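Local coordinates for protein thymine dioxygenase (Neurospora crassa, PDB 5C3P) that probably oxidises thymine as a non-haem dioxygenase, using a metal centre and 2-oxoglutarate as co-substrate, at residues A[187-192]-A[291-296]; A[160-165]-A[219-224]. All coordinates share one frame; numbering follows the deposited sequence.

Contact 1. Residues A[187-192]-A[291-296]. With AKG (2-oxoglutaric acid), chain F.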
# COMPACT_ATOMS: atom_id res chain seq x y z
N GLY A 187 6.70 -13.34 -5.95
CA GLY A 187 5.71 -12.30 -6.20
C GLY A 187 4.41 -12.53 -5.45
O GLY A 187 3.32 -12.36 -6.02
N ASP A 188 4.52 -12.88 -4.17
CA ASP A 188 3.36 -13.07 -3.30
C ASP A 188 2.82 -11.71 -2.87
O ASP A 188 2.87 -11.33 -1.70
CB ASP A 188 3.75 -13.92 -2.08
CG ASP A 188 3.86 -15.40 -2.41
OD1 ASP A 188 2.94 -15.90 -3.08
OD2 ASP A 188 4.86 -16.06 -2.02
N ASN A 189 2.34 -10.96 -3.86
CA ASN A 189 1.93 -9.56 -3.68
C ASN A 189 0.44 -9.44 -3.93
O ASN A 189 -0.17 -10.33 -4.54
CB ASN A 189 2.69 -8.64 -4.64
CG ASN A 189 4.21 -8.76 -4.52
OD1 ASN A 189 4.75 -8.97 -3.43
ND2 ASN A 189 4.90 -8.63 -5.65
N ILE A 190 -0.15 -8.34 -3.46
CA ILE A 190 -1.58 -8.06 -3.63
C ILE A 190 -1.74 -6.68 -4.24
O ILE A 190 -1.26 -5.69 -3.68
CB ILE A 190 -2.34 -8.10 -2.29
CG1 ILE A 190 -2.28 -9.50 -1.65
CG2 ILE A 190 -3.80 -7.65 -2.46
CD1 ILE A 190 -2.96 -10.60 -2.44
N LEU A 191 -2.42 -6.63 -5.38
CA LEU A 191 -2.83 -5.40 -6.02
C LEU A 191 -4.21 -5.06 -5.49
O LEU A 191 -5.16 -5.78 -5.75
CB LEU A 191 -2.86 -5.58 -7.55
CG LEU A 191 -3.40 -4.40 -8.39
CD1 LEU A 191 -2.52 -3.17 -8.26
CD2 LEU A 191 -3.50 -4.81 -9.85
N ARG A 192 -4.32 -3.94 -4.77
CA ARG A 192 -5.61 -3.51 -4.24
C ARG A 192 -6.11 -2.22 -4.89
O ARG A 192 -5.55 -1.14 -4.66
CB ARG A 192 -5.53 -3.30 -2.72
CG ARG A 192 -6.88 -2.90 -2.09
CD ARG A 192 -6.72 -2.45 -0.64
NE ARG A 192 -6.61 -3.57 0.27
CZ ARG A 192 -6.35 -3.48 1.57
NH1 ARG A 192 -6.15 -2.29 2.14
NH2 ARG A 192 -6.27 -4.58 2.30
N ILE A 291 -4.63 3.17 -5.60
CA ILE A 291 -4.23 1.79 -5.88
C ILE A 291 -3.01 1.49 -5.02
O ILE A 291 -1.99 2.17 -5.14
CB ILE A 291 -3.89 1.58 -7.37
CG1 ILE A 291 -5.11 1.84 -8.25
CG2 ILE A 291 -3.39 0.15 -7.61
CD1 ILE A 291 -4.82 1.84 -9.74
N ALA A 292 -3.15 0.50 -4.14
CA ALA A 292 -2.06 0.04 -3.28
C ALA A 292 -1.58 -1.33 -3.74
O ALA A 292 -2.37 -2.25 -3.91
CB ALA A 292 -2.52 -0.03 -1.83
N TYR A 293 -0.28 -1.47 -3.92
CA TYR A 293 0.29 -2.75 -4.30
C TYR A 293 1.15 -3.20 -3.14
O TYR A 293 2.22 -2.64 -2.89
CB TYR A 293 1.11 -2.59 -5.58
CG TYR A 293 1.64 -3.87 -6.15
CD1 TYR A 293 0.84 -4.68 -6.94
CD2 TYR A 293 2.94 -4.27 -5.91
CE1 TYR A 293 1.35 -5.86 -7.49
CE2 TYR A 293 3.45 -5.44 -6.44
CZ TYR A 293 2.65 -6.22 -7.24
OH TYR A 293 3.17 -7.37 -7.75
N PHE A 294 0.63 -4.18 -2.41
CA PHE A 294 1.26 -4.67 -1.19
C PHE A 294 2.26 -5.74 -1.56
O PHE A 294 1.88 -6.80 -2.10
CB PHE A 294 0.21 -5.23 -0.22
CG PHE A 294 -0.80 -4.22 0.22
CD1 PHE A 294 -0.48 -3.27 1.19
CD2 PHE A 294 -2.07 -4.20 -0.33
CE1 PHE A 294 -1.41 -2.33 1.60
CE2 PHE A 294 -3.01 -3.27 0.07
CZ PHE A 294 -2.69 -2.33 1.04
N CYS A 295 3.53 -5.43 -1.30
CA CYS A 295 4.62 -6.33 -1.59
C CYS A 295 4.99 -7.11 -0.32
O CYS A 295 5.03 -6.55 0.78
CB CYS A 295 5.84 -5.57 -2.10
SG CYS A 295 5.54 -4.43 -3.48
N ASN A 296 5.24 -8.40 -0.50
CA ASN A 296 5.62 -9.28 0.60
C ASN A 296 6.76 -10.20 0.18
O ASN A 296 6.93 -10.48 -1.02
CB ASN A 296 4.42 -10.15 1.02
CG ASN A 296 3.23 -9.32 1.47
OD1 ASN A 296 3.29 -8.66 2.50
ND2 ASN A 296 2.16 -9.36 0.70
C1 AKG F . -4.16 0.86 2.50
O1 AKG F . -3.36 0.16 3.16
O2 AKG F . -5.11 0.34 1.87
C2 AKG F . -3.97 2.32 2.50
O5 AKG F . -3.20 2.85 3.30
C3 AKG F . -4.73 3.17 1.50
C4 AKG F . -4.15 4.57 1.38
C5 AKG F . -4.78 5.37 0.26
O3 AKG F . -4.18 6.40 -0.11
O4 AKG F . -5.87 5.02 -0.23
O HOH W 1 7.08 -12.67 -3.01
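Phe294 lies against one face of the Arg192 guanidinium, its CE2 3.6 Å from Arg192 NE and displaced toward the rim of that group, with the two planes steeply inclined at 66°. With CG anti to the backbone N (chi1 -178°) and a bend at chi3, the arginine chain passes the ring and carries NH1 to the bound 2-oxoglutarate, where a weak hydrogen bond of 2.8 Å joins Arg192 NH1 to O2 of the co-substrate. O1 of 2-oxoglutarate meets the edge of the ring, 3.3 Å from Phe294 CZ. A long, charged residue and a flat apolar one thus suit neighbouring places beside a carboxylate.

Beneath them the strands carrying 190-192 and 291-294 run antiparallel. Ile190 and Phe294 form one hydrogen-bonded pair, Arg192 and Ala292 another; the intervening Leu191-Tyr293 pair is non-hydrogen-bonded and turns to the other face, where helix 147-173 covers it. There Leu191 CD1 and Ile291 CG2 are pressed together at 3.5 Å, closer than usual van der Waals contact.

Beyond the ladder, Asn189 uses both ends of its amide. Asn189 ND2 donates to Tyr293 OH at 3.0 Å, and Asn189 OD1 accepts from Asn296 N at 3.0 Å, fixing the rotation of the group. Replacing the amide by the methyl of an alanine here is likely to leave Asn296 N and the buried tyrosine hydroxyl without these mates and open a gap beside the ring. Asn296 returns the grip, Asn296 ND2 donating to Asp188 O in the carbonyl plane at 3.2 Å, while Asp188 turns its carboxylate to Arg127.

One strand pair therefore joins two chemistries: amides tie its end together, while a positive guanidinium offers the co-substrate carboxylate a likely electrostatic attraction, with Tyr196, Arg288 and Ser290 binding the same molecule.

Contact 2. Residues A[160-165]-A[219-224]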
# COMPACT_ATOMS: atom_id res chain seq x y z
N ALA A 160 7.89 -5.80 -10.86
CA ALA A 160 9.25 -5.39 -11.23
C ALA A 160 9.73 -4.20 -10.39
O ALA A 160 10.87 -4.17 -9.95
CB ALA A 160 9.32 -5.04 -12.72
N LEU A 161 8.85 -3.23 -10.16
CA LEU A 161 9.20 -2.06 -9.35
C LEU A 161 9.57 -2.43 -7.91
O LEU A 161 10.49 -1.85 -7.33
CB LEU A 161 8.07 -1.02 -9.37
CG LEU A 161 8.31 0.29 -8.62
CD1 LEU A 161 9.62 0.95 -9.02
CD2 LEU A 161 7.17 1.25 -8.89
N HIS A 162 8.83 -3.37 -7.33
CA HIS A 162 9.13 -3.88 -5.99
C HIS A 162 10.56 -4.41 -5.93
O HIS A 162 11.32 -4.06 -5.04
CB HIS A 162 8.15 -5.01 -5.65
CG HIS A 162 8.50 -5.79 -4.41
ND1 HIS A 162 8.95 -5.19 -3.25
CD2 HIS A 162 8.42 -7.10 -4.15
CE1 HIS A 162 9.15 -6.11 -2.33
NE2 HIS A 162 8.83 -7.29 -2.85
N ILE A 163 10.91 -5.25 -6.89
CA ILE A 163 12.25 -5.82 -6.96
C ILE A 163 13.32 -4.72 -6.97
O ILE A 163 14.33 -4.83 -6.28
CB ILE A 163 12.40 -6.76 -8.17
CG1 ILE A 163 11.60 -8.05 -7.92
CG2 ILE A 163 13.86 -7.11 -8.42
CD1 ILE A 163 11.34 -8.87 -9.17
N GLU A 164 13.06 -3.66 -7.73
CA GLU A 164 14.02 -2.57 -7.89
C GLU A 164 14.11 -1.67 -6.65
O GLU A 164 15.21 -1.21 -6.31
CB GLU A 164 13.73 -1.73 -9.14
CG GLU A 164 13.71 -2.53 -10.45
CD GLU A 164 15.06 -3.12 -10.86
OE1 GLU A 164 16.10 -2.80 -10.26
OE2 GLU A 164 15.08 -3.93 -11.83
N VAL A 165 12.98 -1.44 -5.97
CA VAL A 165 13.02 -0.73 -4.69
C VAL A 165 13.86 -1.50 -3.70
O VAL A 165 14.65 -0.91 -2.99
CB VAL A 165 11.61 -0.44 -4.12
CG1 VAL A 165 11.70 0.15 -2.71
CG2 VAL A 165 10.88 0.53 -5.04
N TYR A 219 1.11 -4.38 6.84
CA TYR A 219 1.68 -5.60 7.44
C TYR A 219 2.95 -6.09 6.75
O TYR A 219 3.81 -6.68 7.39
CB TYR A 219 0.68 -6.76 7.40
CG TYR A 219 -0.72 -6.44 7.89
CD1 TYR A 219 -0.92 -5.65 9.01
CD2 TYR A 219 -1.83 -6.95 7.23
CE1 TYR A 219 -2.19 -5.36 9.46
CE2 TYR A 219 -3.11 -6.67 7.67
CZ TYR A 219 -3.29 -5.87 8.79
OH TYR A 219 -4.56 -5.59 9.21
N GLY A 220 3.06 -5.84 5.45
CA GLY A 220 4.07 -6.48 4.60
C GLY A 220 5.43 -5.82 4.58
O GLY A 220 5.84 -5.17 5.54
N SER A 221 6.16 -5.99 3.49
CA SER A 221 7.47 -5.37 3.38
C SER A 221 7.36 -3.93 2.85
O SER A 221 7.71 -2.97 3.55
CB SER A 221 8.41 -6.21 2.53
OG SER A 221 7.74 -6.73 1.40
N ILE A 222 6.87 -3.79 1.63
CA ILE A 222 6.80 -2.51 0.95
C ILE A 222 5.39 -2.36 0.37
O ILE A 222 4.80 -3.34 -0.09
CB ILE A 222 7.90 -2.46 -0.13
CG1 ILE A 222 9.27 -2.18 0.51
CG2 ILE A 222 7.59 -1.48 -1.25
CD1 ILE A 222 9.53 -0.76 0.95
N THR A 223 4.85 -1.15 0.42
CA THR A 223 3.61 -0.83 -0.30
C THR A 223 3.88 0.28 -1.31
O THR A 223 4.49 1.31 -0.98
CB THR A 223 2.49 -0.37 0.67
OG1 THR A 223 2.22 -1.41 1.58
CG2 THR A 223 1.21 -0.03 -0.08
N LEU A 224 3.44 0.06 -2.54
CA LEU A 224 3.50 1.07 -3.60
C LEU A 224 2.13 1.68 -3.71
O LEU A 224 1.18 0.97 -4.03
CB LEU A 224 3.85 0.43 -4.95
CG LEU A 224 5.07 -0.48 -4.97
CD1 LEU A 224 5.21 -1.09 -6.36
CD2 LEU A 224 6.29 0.32 -4.60
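Leu224 and His162 have the most surface buried here, followed by Ile222. Leu224 reaches from the strand toward the helix with CG anti to its carbonyl carbon (chi1 -51°), and its CD1 meets Leu161 CD2 at 4.0 Å, the two side chains crossing at a slant. Leu224 CD1 also comes within 4.4 Å of His162 N, the backbone nitrogen that follows Leu161. A leucine suits this place because its forked apolar end can lie against the helix without needing a polar partner.

His162 brings its ring up to the start of the strand: His162 ND1 is 4.3 Å from Ile222 CB, and His162 CE1 is 4.0 Å from Ser221 OG. Neither is a hydrogen bond; the serine hydroxyl is bonded to Cys295 O, and ND1 is buried with no polar partner in the model. Ile222 CD1 faces Val165 CG1 at 4.4 Å, one helical turn on from Leu161, a meeting of two compact beta-branched side chains.

Ser221 and Ile222 together face Cys295 as a classic beta bulge at the beginning of the strand. The whole is a helix laid across a beta-sheet, with an apolar layer between them, as in the double-stranded beta-helix core of 2-oxoglutarate-dependent oxygenases, where helices back the major sheet.

Contacts 1 and 2 have centres about 8 Å apart and share the large mixed sheet, in which strand 284-295 lies between strands 190-200 and 222-227. Along the chain their segments alternate: 160-165, 187-192, 219-224, then 291-296. They touch directly where Cys295 N probably bonds to Ile222 O, at 2.7 Å, and Phe294 packs on Thr223. Helix 147-173 lies against the face bearing Leu191, Tyr293 and Leu224, whereas Arg192 and Phe294 look to the other, toward 2-oxoglutarate and the nickel ion. Thr223, also on that inner face, hydrogen-bonds through its hydroxyl to Asp218, a metal ligand. The sheet thus separates a helix-packed layer from the active site.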